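Local structure of pesticidal crystal protein Cry2Aa (Bacillus thuringiensis serovar kurstaki, 1I5P) at residues A[513-518]-A[580-585]; A[256-261]-A[517-522]; A[547-552]-A[617-622]; A[572-577]-A[584-589]. The protein binds midgut epithelial cells of dipteran and lepidopteran larvae and promotes their colloid-osmotic lysis, acting as an insecticidal delta-endotoxin. All coordinates share one frame; numbering follows the deposited sequence.

Interaction 1: A[513-518]-A[580-585]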
loop_
_atom_site.group_PDB
_atom_site.type_symbol
_atom_site.label_atom_id
_atom_site.label_comp_id
_atom_site.label_asym_id
_atom_site.label_seq_id
_atom_site.Cartn_x
_atom_site.Cartn_y
_atom_site.Cartn_z
ATOM N N SER A 513 3.766 -10.940 7.035
ATOM C CA SER A 513 2.522 -10.890 7.788
ATOM C C SER A 513 1.718 -9.621 7.500
ATOM O O SER A 513 2.176 -8.505 7.738
ATOM C CB SER A 513 2.828 -10.988 9.287
ATOM O OG SER A 513 1.648 -10.925 10.069
ATOM N N GLU A 514 0.511 -9.818 6.989
ATOM C CA GLU A 514 -0.402 -8.734 6.644
ATOM C C GLU A 514 -0.581 -7.678 7.744
ATOM O O GLU A 514 -0.690 -8.012 8.928
ATOM C CB GLU A 514 -1.760 -9.347 6.269
ATOM C CG GLU A 514 -2.922 -8.376 6.246
ATOM C CD GLU A 514 -4.177 -8.978 5.635
ATOM O OE1 GLU A 514 -4.707 -9.960 6.198
ATOM O OE2 GLU A 514 -4.634 -8.464 4.592
ATOM N N LYS A 515 -0.591 -6.406 7.338
ATOM C CA LYS A 515 -0.796 -5.283 8.257
ATOM C C LYS A 515 -1.753 -4.279 7.619
ATOM O O LYS A 515 -1.811 -4.162 6.400
ATOM C CB LYS A 515 0.535 -4.597 8.585
ATOM C CG LYS A 515 1.474 -5.461 9.411
ATOM C CD LYS A 515 0.842 -5.803 10.751
ATOM C CE LYS A 515 1.649 -6.861 11.489
ATOM N NZ LYS A 515 1.681 -8.143 10.730
ATOM N N PHE A 516 -2.502 -3.553 8.441
ATOM C CA PHE A 516 -3.462 -2.587 7.915
ATOM C C PHE A 516 -3.057 -1.132 8.114
ATOM O O PHE A 516 -3.485 -0.264 7.357
ATOM C CB PHE A 516 -4.844 -2.836 8.531
ATOM C CG PHE A 516 -5.313 -4.257 8.396
ATOM C CD1 PHE A 516 -5.229 -5.136 9.471
ATOM C CD2 PHE A 516 -5.798 -4.730 7.182
ATOM C CE1 PHE A 516 -5.620 -6.469 9.342
ATOM C CE2 PHE A 516 -6.192 -6.066 7.041
ATOM C CZ PHE A 516 -6.102 -6.934 8.124
ATOM N N GLY A 517 -2.239 -0.866 9.128
ATOM C CA GLY A 517 -1.802 0.500 9.372
ATOM C C GLY A 517 -0.297 0.587 9.539
ATOM O O GLY A 517 0.196 1.337 10.380
ATOM N N ASN A 518 0.436 -0.171 8.726
ATOM C CA ASN A 518 1.893 -0.216 8.812
ATOM C C ASN A 518 2.613 0.136 7.504
ATOM O O ASN A 518 3.796 -0.174 7.342
ATOM C CB ASN A 518 2.309 -1.622 9.261
ATOM C CG ASN A 518 3.797 -1.745 9.525
ATOM O OD1 ASN A 518 4.352 -1.031 10.358
ATOM N ND2 ASN A 518 4.451 -2.660 8.814
ATOM N N VAL A 580 -1.943 0.406 19.199
ATOM C CA VAL A 580 -2.565 -0.078 17.972
ATOM C C VAL A 580 -2.383 -1.581 17.788
ATOM O O VAL A 580 -1.254 -2.077 17.771
ATOM C CB VAL A 580 -1.968 0.622 16.728
ATOM C CG1 VAL A 580 -2.575 0.036 15.459
ATOM C CG2 VAL A 580 -2.212 2.118 16.803
ATOM N N ASN A 581 -3.490 -2.305 17.646
ATOM C CA ASN A 581 -3.418 -3.749 17.433
ATOM C C ASN A 581 -3.662 -3.989 15.951
ATOM O O ASN A 581 -4.799 -3.900 15.464
ATOM C CB ASN A 581 -4.472 -4.490 18.260
ATOM C CG ASN A 581 -4.129 -5.960 18.450
ATOM O OD1 ASN A 581 -3.948 -6.701 17.478
ATOM N ND2 ASN A 581 -4.032 -6.390 19.704
ATOM N N ASP A 582 -2.579 -4.298 15.247
ATOM C CA ASP A 582 -2.608 -4.523 13.808
ATOM C C ASP A 582 -2.441 -6.004 13.498
ATOM O O ASP A 582 -1.327 -6.523 13.506
ATOM C CB ASP A 582 -1.463 -3.741 13.155
ATOM C CG ASP A 582 -1.728 -3.407 11.704
ATOM O OD1 ASP A 582 -2.522 -4.124 11.060
ATOM O OD2 ASP A 582 -1.129 -2.425 11.206
ATOM N N ASN A 583 -3.548 -6.679 13.216
ATOM C CA ASN A 583 -3.517 -8.104 12.900
ATOM C C ASN A 583 -2.717 -8.904 13.937
ATOM O O ASN A 583 -1.966 -9.815 13.592
ATOM C CB ASN A 583 -2.926 -8.307 11.501
ATOM C CG ASN A 583 -3.066 -9.729 11.005
ATOM O OD1 ASN A 583 -4.059 -10.396 11.279
ATOM N ND2 ASN A 583 -2.071 -10.197 10.260
ATOM N N GLY A 584 -2.878 -8.551 15.209
ATOM C CA GLY A 584 -2.168 -9.257 16.264
ATOM C C GLY A 584 -0.898 -8.571 16.741
ATOM O O GLY A 584 -0.457 -8.785 17.869
ATOM N N ALA A 585 -0.305 -7.741 15.890
ATOM C CA ALA A 585 0.919 -7.040 16.260
ATOM C C ALA A 585 0.614 -5.759 17.035
ATOM O O ALA A 585 -0.365 -5.073 16.757
ATOM C CB ALA A 585 1.738 -6.715 15.009
HETATM O O HOH W 1 0.691 -9.949 12.723
#
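The carboxylate of D582 grips two successive backbone amides of the loop 513-518. F516 N donates to D582 OD1 at 2.7 Å, on the syn lone pair, with a nearly straight N-H...O angle of 167°; G517 N reaches D582 OD2 at 2.8 Å, also from the syn side but tilted out of the carboxylate plane. With both oxygens used, the carboxylate is held against rotation.

A second polar link runs from the turn side chain of N583, whose ND2 donates to E514 O at 2.9 Å. K515 NZ binds the same carbonyl from its opposite face, and water 1 bridges the segments, accepting from K515 NZ and donating to N583 O. The bends at chi2 and chi4 fold the lysine back over its own loop, where S522 OG is a further partner of NZ.

Nonpolar contacts complete the fit: K515 CE lies 3.5 Å from A585 CB, and F516 CE1 rests near N583 CB. D582 to A585 form a type I' turn, closed by backbone bonds between those two residues. This hairpin end and the loop leading to strand 522-525 lie against helix 202-232, where F516 packs against I224 and Q228, while A585 touches M620 of strand 617-626.

Interaction 2: A[256-261]-A[517-522]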
loop_
_atom_site.group_PDB
_atom_site.type_symbol
_atom_site.label_atom_id
_atom_site.label_comp_id
_atom_site.label_asym_id
_atom_site.label_seq_id
_atom_site.Cartn_x
_atom_site.Cartn_y
_atom_site.Cartn_z
ATOM N N VAL A 256 -5.032 5.003 7.954
ATOM C CA VAL A 256 -4.649 4.364 9.201
ATOM C C VAL A 256 -3.127 4.273 9.276
ATOM O O VAL A 256 -2.542 4.487 10.337
ATOM C CB VAL A 256 -5.245 2.953 9.317
ATOM C CG1 VAL A 256 -4.798 2.317 10.623
ATOM C CG2 VAL A 256 -6.769 3.026 9.262
ATOM N N SER A 257 -2.498 3.972 8.143
ATOM C CA SER A 257 -1.039 3.851 8.066
ATOM C C SER A 257 -0.299 5.180 8.240
ATOM O O SER A 257 0.866 5.197 8.646
ATOM C CB SER A 257 -0.630 3.238 6.733
ATOM O OG SER A 257 -0.981 1.864 6.679
ATOM N N ILE A 258 -0.956 6.292 7.922
ATOM C CA ILE A 258 -0.286 7.571 8.085
ATOM C C ILE A 258 -0.517 8.165 9.474
ATOM O O ILE A 258 0.328 8.910 9.972
ATOM C CB ILE A 258 -0.717 8.593 6.999
ATOM C CG1 ILE A 258 0.315 9.720 6.915
ATOM C CG2 ILE A 258 -2.094 9.160 7.321
ATOM C CD1 ILE A 258 1.683 9.275 6.421
ATOM N N TRP A 259 -1.636 7.821 10.111
ATOM C CA TRP A 259 -1.940 8.359 11.442
ATOM C C TRP A 259 -0.854 8.071 12.477
ATOM O O TRP A 259 -0.450 8.964 13.221
ATOM C CB TRP A 259 -3.267 7.804 11.962
ATOM C CG TRP A 259 -4.456 8.152 11.126
ATOM C CD1 TRP A 259 -4.565 9.179 10.225
ATOM C CD2 TRP A 259 -5.717 7.481 11.123
ATOM N NE1 TRP A 259 -5.819 9.182 9.661
ATOM C CE2 TRP A 259 -6.548 8.149 10.193
ATOM C CE3 TRP A 259 -6.230 6.375 11.814
ATOM C CZ2 TRP A 259 -7.859 7.750 9.937
ATOM C CZ3 TRP A 259 -7.537 5.978 11.560
ATOM C CH2 TRP A 259 -8.335 6.664 10.627
ATOM N N SER A 260 -0.391 6.826 12.524
ATOM C CA SER A 260 0.633 6.446 13.484
ATOM C C SER A 260 1.997 7.017 13.107
ATOM O O SER A 260 2.995 6.734 13.769
ATOM C CB SER A 260 0.704 4.917 13.620
ATOM O OG SER A 260 0.995 4.297 12.384
ATOM N N LEU A 261 2.036 7.810 12.036
ATOM C CA LEU A 261 3.280 8.451 11.605
ATOM C C LEU A 261 3.162 9.965 11.772
ATOM O O LEU A 261 4.121 10.694 11.545
ATOM C CB LEU A 261 3.608 8.102 10.143
ATOM C CG LEU A 261 3.999 6.638 9.901
ATOM C CD1 LEU A 261 4.274 6.419 8.426
ATOM C CD2 LEU A 261 5.225 6.270 10.747
ATOM N N GLY A 517 -2.239 -0.866 9.128
ATOM C CA GLY A 517 -1.802 0.500 9.372
ATOM C C GLY A 517 -0.297 0.587 9.539
ATOM O O GLY A 517 0.196 1.337 10.380
ATOM N N ASN A 518 0.436 -0.171 8.726
ATOM C CA ASN A 518 1.893 -0.216 8.812
ATOM C C ASN A 518 2.613 0.136 7.504
ATOM O O ASN A 518 3.796 -0.174 7.342
ATOM C CB ASN A 518 2.309 -1.622 9.261
ATOM C CG ASN A 518 3.797 -1.745 9.525
ATOM O OD1 ASN A 518 4.352 -1.031 10.358
ATOM N ND2 ASN A 518 4.451 -2.660 8.814
ATOM N N GLN A 519 1.911 0.791 6.583
ATOM C CA GLN A 519 2.489 1.159 5.286
ATOM C C GLN A 519 3.064 -0.077 4.598
ATOM O O GLN A 519 4.123 -0.027 3.978
ATOM C CB GLN A 519 3.588 2.213 5.452
ATOM C CG GLN A 519 3.123 3.535 6.054
ATOM C CD GLN A 519 2.223 4.344 5.129
ATOM O OE1 GLN A 519 1.775 5.434 5.488
ATOM N NE2 GLN A 519 1.959 3.819 3.935
ATOM N N GLY A 520 2.350 -1.189 4.709
ATOM C CA GLY A 520 2.803 -2.423 4.095
ATOM C C GLY A 520 2.847 -3.535 5.115
ATOM O O GLY A 520 2.637 -3.294 6.300
ATOM N N ASP A 521 3.126 -4.755 4.674
ATOM C CA ASP A 521 3.166 -5.876 5.603
ATOM C C ASP A 521 4.465 -5.921 6.395
ATOM O O ASP A 521 5.428 -5.218 6.086
ATOM C CB ASP A 521 2.950 -7.200 4.857
ATOM C CG ASP A 521 1.596 -7.267 4.168
ATOM O OD1 ASP A 521 0.672 -6.531 4.594
ATOM O OD2 ASP A 521 1.447 -8.058 3.207
ATOM N N SER A 522 4.477 -6.750 7.434
ATOM C CA SER A 522 5.655 -6.889 8.276
ATOM C C SER A 522 6.384 -8.198 7.993
ATOM O O SER A 522 5.868 -9.082 7.297
ATOM C CB SER A 522 5.263 -6.827 9.757
ATOM O OG SER A 522 4.427 -7.918 10.116
HETATM O O HOH W 2 2.304 3.198 9.539
HETATM O O HOH W 3 -0.409 1.852 12.813
#
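S257 OG sits against the backbone of G517-Q519 at the close side of this contact, accepting a hydrogen bond from Q519 N at 3.1 Å and 164°. Its chi1 of -71°, with OG beside the backbone N, aims the oxygen across the gap, and OG also lies 3.1 Å from G517 CA. The two main chains come unusually near, with S257 CA and G517 CA 3.7 Å apart. V256 CG1 lies 3.7 Å from G517 CA, on the side where a CB would lie, consistent with the close backbone approach. S257 OG also bonds F253 O, one turn earlier in the helix.

The contact joins two domains of the three-domain Cry toxin: the end of helix 238-259 in the N-terminal helical bundle meets a loop of the C-terminal beta sandwich. Further along, Q519 folds at chi2 so that its CG lies 3.9 Å from L261 CD1 and its amide carbon rests against S257 CB.

Around G517 O the fit is looser and runs through water. Water 3 donates to this carbonyl at 2.6 Å and is hydrogen-bonded to S260 OG, while water 2 lies between G517 O and S257 O. S260 OG itself stays 3.7 Å from G517 O.

Interaction 3: A[547-552]-A[617-622]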
loop_
_atom_site.group_PDB
_atom_site.type_symbol
_atom_site.label_atom_id
_atom_site.label_comp_id
_atom_site.label_asym_id
_atom_site.label_seq_id
_atom_site.Cartn_x
_atom_site.Cartn_y
_atom_site.Cartn_z
ATOM N N LEU A 547 13.176 1.593 14.779
ATOM C CA LEU A 547 12.651 0.354 14.233
ATOM C C LEU A 547 11.269 0.159 14.814
ATOM O O LEU A 547 11.103 0.111 16.035
ATOM C CB LEU A 547 13.540 -0.844 14.591
ATOM C CG LEU A 547 14.949 -0.866 13.979
ATOM C CD1 LEU A 547 15.607 -2.200 14.278
ATOM C CD2 LEU A 547 14.876 -0.648 12.474
ATOM N N ARG A 548 10.272 0.097 13.937
ATOM C CA ARG A 548 8.906 -0.136 14.372
ATOM C C ARG A 548 8.789 -1.649 14.428
ATOM O O ARG A 548 8.945 -2.332 13.415
ATOM C CB ARG A 548 7.892 0.448 13.380
ATOM C CG ARG A 548 6.446 0.097 13.718
ATOM C CD ARG A 548 5.442 1.043 13.065
ATOM N NE ARG A 548 5.488 2.383 13.646
ATOM C CZ ARG A 548 4.628 3.358 13.360
ATOM N NH1 ARG A 548 3.643 3.150 12.497
ATOM N NH2 ARG A 548 4.750 4.546 13.942
ATOM N N VAL A 549 8.534 -2.175 15.619
ATOM C CA VAL A 549 8.444 -3.615 15.785
ATOM C C VAL A 549 7.360 -4.026 16.758
ATOM O O VAL A 549 6.846 -3.212 17.531
ATOM C CB VAL A 549 9.779 -4.201 16.312
ATOM C CG1 VAL A 549 10.959 -3.570 15.584
ATOM C CG2 VAL A 549 9.892 -3.962 17.820
ATOM N N SER A 550 7.031 -5.312 16.717
ATOM C CA SER A 550 6.046 -5.883 17.619
ATOM C C SER A 550 6.682 -7.140 18.194
ATOM O O SER A 550 7.226 -7.959 17.455
ATOM C CB SER A 550 4.760 -6.246 16.876
ATOM O OG SER A 550 3.823 -6.832 17.767
ATOM N N SER A 551 6.624 -7.283 19.511
ATOM C CA SER A 551 7.211 -8.443 20.161
ATOM C C SER A 551 6.368 -8.842 21.368
ATOM O O SER A 551 6.521 -8.284 22.455
ATOM C CB SER A 551 8.645 -8.120 20.600
ATOM O OG SER A 551 9.281 -9.253 21.168
ATOM N N ILE A 552 5.465 -9.794 21.164
ATOM C CA ILE A 552 4.620 -10.260 22.254
ATOM C C ILE A 552 5.443 -11.291 23.010
ATOM O O ILE A 552 5.177 -12.489 22.968
ATOM C CB ILE A 552 3.326 -10.899 21.733
ATOM C CG1 ILE A 552 2.741 -10.041 20.607
ATOM C CG2 ILE A 552 2.326 -11.036 22.874
ATOM C CD1 ILE A 552 2.493 -8.594 20.998
ATOM N N PHE A 617 8.794 -12.518 16.151
ATOM C CA PHE A 617 9.139 -11.103 16.183
ATOM C C PHE A 617 8.682 -10.481 14.869
ATOM O O PHE A 617 8.917 -11.036 13.796
ATOM C CB PHE A 617 10.652 -10.932 16.343
ATOM C CG PHE A 617 11.119 -9.496 16.339
ATOM C CD1 PHE A 617 11.414 -8.845 17.533
ATOM C CD2 PHE A 617 11.305 -8.808 15.137
ATOM C CE1 PHE A 617 11.890 -7.539 17.538
ATOM C CE2 PHE A 617 11.782 -7.497 15.130
ATOM C CZ PHE A 617 12.076 -6.862 16.333
ATOM N N ASP A 618 8.022 -9.334 14.953
ATOM C CA ASP A 618 7.555 -8.639 13.758
ATOM C C ASP A 618 8.381 -7.388 13.489
ATOM O O ASP A 618 8.357 -6.444 14.275
ATOM C CB ASP A 618 6.087 -8.223 13.905
ATOM C CG ASP A 618 5.116 -9.330 13.520
ATOM O OD1 ASP A 618 4.869 -9.522 12.311
ATOM O OD2 ASP A 618 4.599 -10.006 14.431
ATOM N N LEU A 619 9.115 -7.389 12.381
ATOM C CA LEU A 619 9.899 -6.222 11.986
ATOM C C LEU A 619 8.889 -5.504 11.090
ATOM O O LEU A 619 8.630 -5.946 9.967
ATOM C CB LEU A 619 11.118 -6.638 11.160
ATOM C CG LEU A 619 12.426 -5.856 11.328
ATOM C CD1 LEU A 619 13.153 -5.861 9.994
ATOM C CD2 LEU A 619 12.178 -4.427 11.793
ATOM N N MET A 620 8.321 -4.408 11.587
ATOM C CA MET A 620 7.290 -3.680 10.851
ATOM C C MET A 620 7.705 -2.507 9.970
ATOM O O MET A 620 7.169 -2.344 8.869
ATOM C CB MET A 620 6.208 -3.251 11.838
ATOM C CG MET A 620 5.596 -4.449 12.558
ATOM S SD MET A 620 4.547 -3.990 13.925
ATOM C CE MET A 620 3.100 -3.431 13.012
ATOM N N ASN A 621 8.627 -1.674 10.446
ATOM C CA ASN A 621 9.094 -0.550 9.642
ATOM C C ASN A 621 10.486 -0.112 10.060
ATOM O O ASN A 621 10.899 -0.285 11.208
ATOM C CB ASN A 621 8.144 0.650 9.739
ATOM C CG ASN A 621 8.122 1.487 8.451
ATOM O OD1 ASN A 621 9.034 1.408 7.620
ATOM N ND2 ASN A 621 7.073 2.294 8.286
ATOM N N ILE A 622 11.201 0.459 9.101
ATOM C CA ILE A 622 12.548 0.952 9.321
ATOM C C ILE A 622 12.469 2.425 8.964
ATOM O O ILE A 622 12.199 2.777 7.815
ATOM C CB ILE A 622 13.557 0.237 8.385
ATOM C CG1 ILE A 622 13.535 -1.270 8.658
ATOM C CG2 ILE A 622 14.963 0.795 8.592
ATOM C CD1 ILE A 622 14.214 -2.105 7.568
HETATM O O HOH W 4 4.076 -9.266 17.024
#
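Chi1 of F617, 178°, carries its ring back across the strand pair until CZ lies 3.5 Å from V549 CB, with both valine methyls close to the same end of the ring. M620 instead has CG beside the backbone N (chi1 -58°), and its extended chi2 lays SD alongside S550 CB at 3.7 Å.

The two strands run antiparallel, but the register slips by one residue at a classic beta bulge in which M620 and N621 both face R548. R548 O therefore accepts two amides, M620 N at 2.8 Å and N621 N at 3.1 Å, while R548 N donates to N621 O. Beyond the bulge the regular pattern resumes in the hydrogen-bonded pair S550-D618, joined by two backbone bonds. Water 4 joins the side chains of this pair, donating to D618 OD2 at 2.7 Å and bonded to S550 OG. S550 OG also bonds R586 N, and D618 OD1 bonds S522 OG.

L547, V549, L619 and I622 share one face of the sheet. There L547 CD2 lies beside I622 CG1 at 4.1 Å, the two side chains pointing the same way, and V549 CG1 meets L619 CD2. R548, S550, D618 and N621 occupy the other face; the arginine packs its CG on M620 CB, then leads away to D589, S260 O and the ring of F587.

Strand 585-597 continues the sheet beside 547-550 and strand 522-525 beside 617-622, while strands 555-561 and 602-610 of the second sheet cover the apolar face, so this face of the contact lines the interior of the sandwich.

Interaction 4: A[572-577]-A[584-589]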
loop_
_atom_site.group_PDB
_atom_site.type_symbol
_atom_site.label_atom_id
_atom_site.label_comp_id
_atom_site.label_asym_id
_atom_site.label_seq_id
_atom_site.Cartn_x
_atom_site.Cartn_y
_atom_site.Cartn_z
ATOM N N ASN A 572 9.976 -5.705 24.240
ATOM C CA ASN A 572 8.701 -6.373 24.455
ATOM C C ASN A 572 7.591 -5.354 24.305
ATOM O O ASN A 572 7.538 -4.377 25.051
ATOM C CB ASN A 572 8.648 -6.971 25.860
ATOM C CG ASN A 572 7.564 -8.010 26.006
ATOM O OD1 ASN A 572 6.440 -7.823 25.538
ATOM N ND2 ASN A 572 7.893 -9.117 26.665
ATOM N N THR A 573 6.698 -5.585 23.349
ATOM C CA THR A 573 5.602 -4.653 23.104
ATOM C C THR A 573 4.260 -5.205 23.561
ATOM O O THR A 573 3.209 -4.763 23.097
ATOM C CB THR A 573 5.503 -4.313 21.608
ATOM O OG1 THR A 573 5.129 -5.489 20.880
ATOM C CG2 THR A 573 6.848 -3.808 21.087
ATOM N N THR A 574 4.298 -6.175 24.471
ATOM C CA THR A 574 3.078 -6.780 24.995
ATOM C C THR A 574 2.155 -5.710 25.563
ATOM O O THR A 574 0.982 -5.630 25.190
ATOM C CB THR A 574 3.386 -7.797 26.110
ATOM O OG1 THR A 574 4.192 -8.859 25.582
ATOM C CG2 THR A 574 2.099 -8.375 26.663
ATOM N N THR A 575 2.693 -4.887 26.461
ATOM C CA THR A 575 1.919 -3.817 27.080
ATOM C C THR A 575 2.523 -2.441 26.793
ATOM O O THR A 575 1.820 -1.432 26.832
ATOM C CB THR A 575 1.804 -4.022 28.610
ATOM O OG1 THR A 575 3.103 -4.243 29.170
ATOM C CG2 THR A 575 0.917 -5.218 28.915
ATOM N N ASN A 576 3.823 -2.408 26.514
ATOM C CA ASN A 576 4.518 -1.165 26.193
ATOM C C ASN A 576 4.485 -0.974 24.680
ATOM O O ASN A 576 5.434 -1.321 23.972
ATOM C CB ASN A 576 5.968 -1.222 26.681
ATOM C CG ASN A 576 6.088 -1.015 28.177
ATOM O OD1 ASN A 576 6.944 -1.615 28.829
ATOM N ND2 ASN A 576 5.240 -0.152 28.727
ATOM N N ASN A 577 3.373 -0.424 24.198
ATOM C CA ASN A 577 3.165 -0.196 22.779
ATOM C C ASN A 577 2.383 1.100 22.571
ATOM O O ASN A 577 1.998 1.765 23.532
ATOM C CB ASN A 577 2.392 -1.377 22.186
ATOM C CG ASN A 577 1.107 -1.669 22.944
ATOM O OD1 ASN A 577 0.228 -0.812 23.048
ATOM N ND2 ASN A 577 0.996 -2.882 23.486
ATOM N N GLY A 584 -2.878 -8.551 15.209
ATOM C CA GLY A 584 -2.168 -9.257 16.264
ATOM C C GLY A 584 -0.898 -8.571 16.741
ATOM O O GLY A 584 -0.457 -8.785 17.869
ATOM N N ALA A 585 -0.305 -7.741 15.890
ATOM C CA ALA A 585 0.919 -7.040 16.260
ATOM C C ALA A 585 0.614 -5.759 17.035
ATOM O O ALA A 585 -0.365 -5.073 16.757
ATOM C CB ALA A 585 1.738 -6.715 15.009
ATOM N N ARG A 586 1.448 -5.455 18.023
ATOM C CA ARG A 586 1.295 -4.243 18.822
ATOM C C ARG A 586 2.626 -3.521 18.715
ATOM O O ARG A 586 3.537 -3.734 19.518
ATOM C CB ARG A 586 0.997 -4.586 20.280
ATOM C CG ARG A 586 -0.387 -5.154 20.494
ATOM C CD ARG A 586 -0.537 -5.669 21.905
ATOM N NE ARG A 586 -1.192 -6.966 21.908
ATOM C CZ ARG A 586 -1.113 -7.838 22.903
ATOM N NH1 ARG A 586 -0.401 -7.551 23.987
ATOM N NH2 ARG A 586 -1.738 -9.003 22.810
ATOM N N PHE A 587 2.728 -2.661 17.710
ATOM C CA PHE A 587 3.966 -1.956 17.453
ATOM C C PHE A 587 4.421 -0.963 18.505
ATOM O O PHE A 587 3.642 -0.449 19.310
ATOM C CB PHE A 587 3.902 -1.271 16.074
ATOM C CG PHE A 587 3.429 0.163 16.109
ATOM C CD1 PHE A 587 4.291 1.193 16.484
ATOM C CD2 PHE A 587 2.128 0.487 15.737
ATOM C CE1 PHE A 587 3.866 2.520 16.485
ATOM C CE2 PHE A 587 1.690 1.815 15.736
ATOM C CZ PHE A 587 2.562 2.831 16.110
ATOM N N SER A 588 5.723 -0.719 18.473
ATOM C CA SER A 588 6.380 0.239 19.335
ATOM C C SER A 588 7.581 0.682 18.520
ATOM O O SER A 588 8.184 -0.130 17.817
ATOM C CB SER A 588 6.848 -0.408 20.634
ATOM O OG SER A 588 7.428 0.572 21.475
ATOM N N ASP A 589 7.919 1.963 18.591
ATOM C CA ASP A 589 9.065 2.470 17.851
ATOM C C ASP A 589 10.289 2.452 18.751
ATOM O O ASP A 589 10.340 3.152 19.756
ATOM C CB ASP A 589 8.789 3.889 17.347
ATOM C CG ASP A 589 7.676 3.927 16.320
ATOM O OD1 ASP A 589 7.418 2.878 15.696
ATOM O OD2 ASP A 589 7.069 5.002 16.130
HETATM O O HOH W 5 8.119 -0.991 23.789
#
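R586 is the first residue of 584-589 to meet the loop 572-577, and it does so with both its backbone and its side chain. Its carbonyl O accepts the hydroxyl of T573 OG1 at 2.7 Å, and T573 OG1 in turn accepts the backbone N-H of S551. Chi1 of T573 (66°) turns OG1 toward that carbonyl and leaves CG2 directed at the next strand residues. The arginine chain then bends at chi3, bringing NH1 to T574 O at 2.7 Å; the carbonyl oxygen lies at the edge of the guanidinium and close to its plane. Along the way R586 CD passes 3.6 Å from N577 ND2, the amide and guanidinium planes being nearly perpendicular at 81°. That amide is itself fixed by a straight bond from N577 ND2 to T573 O, 2.9 Å long, and an Asx turn at N572, whose OD1 accepts from T574 N, shapes the loop before it.

At F587 the backbone makes the contact: its O lies 3.3 Å from N577 CB, while its side chain starts off away from the loop. S588 follows with a tight apolar touch, CB to T573 CG2 at 3.4 Å, and water 5 joins S588 OG to N576 O.

The loop thus closes over the start of strand 585-597 just after strand 564-571. F587 makes a cation-pi contact with R548 of strand 541-550 and packs on M620 of strand 617-626, and it also touches S260.

Interactions 1, 2 and 3 are buried, whereas interaction 4 lies nearer the surface, its loop partly open to solvent. Interaction 2 alone joins different domains, the helical bundle and the C-terminal sandwich; the other three lie within the latter. Interactions 1 and 2 share G517 and N518, so one loop is held by a carboxylate on one side and by a serine and waters on the other. Strand pairing through backbone bonds dominates interaction 3, while side-chain bonds to main-chain atoms carry interactions 1 and 4. N518 ND2 bonds M620 O and S550 OG bonds R586 N, tying interaction 3 to its neighbours.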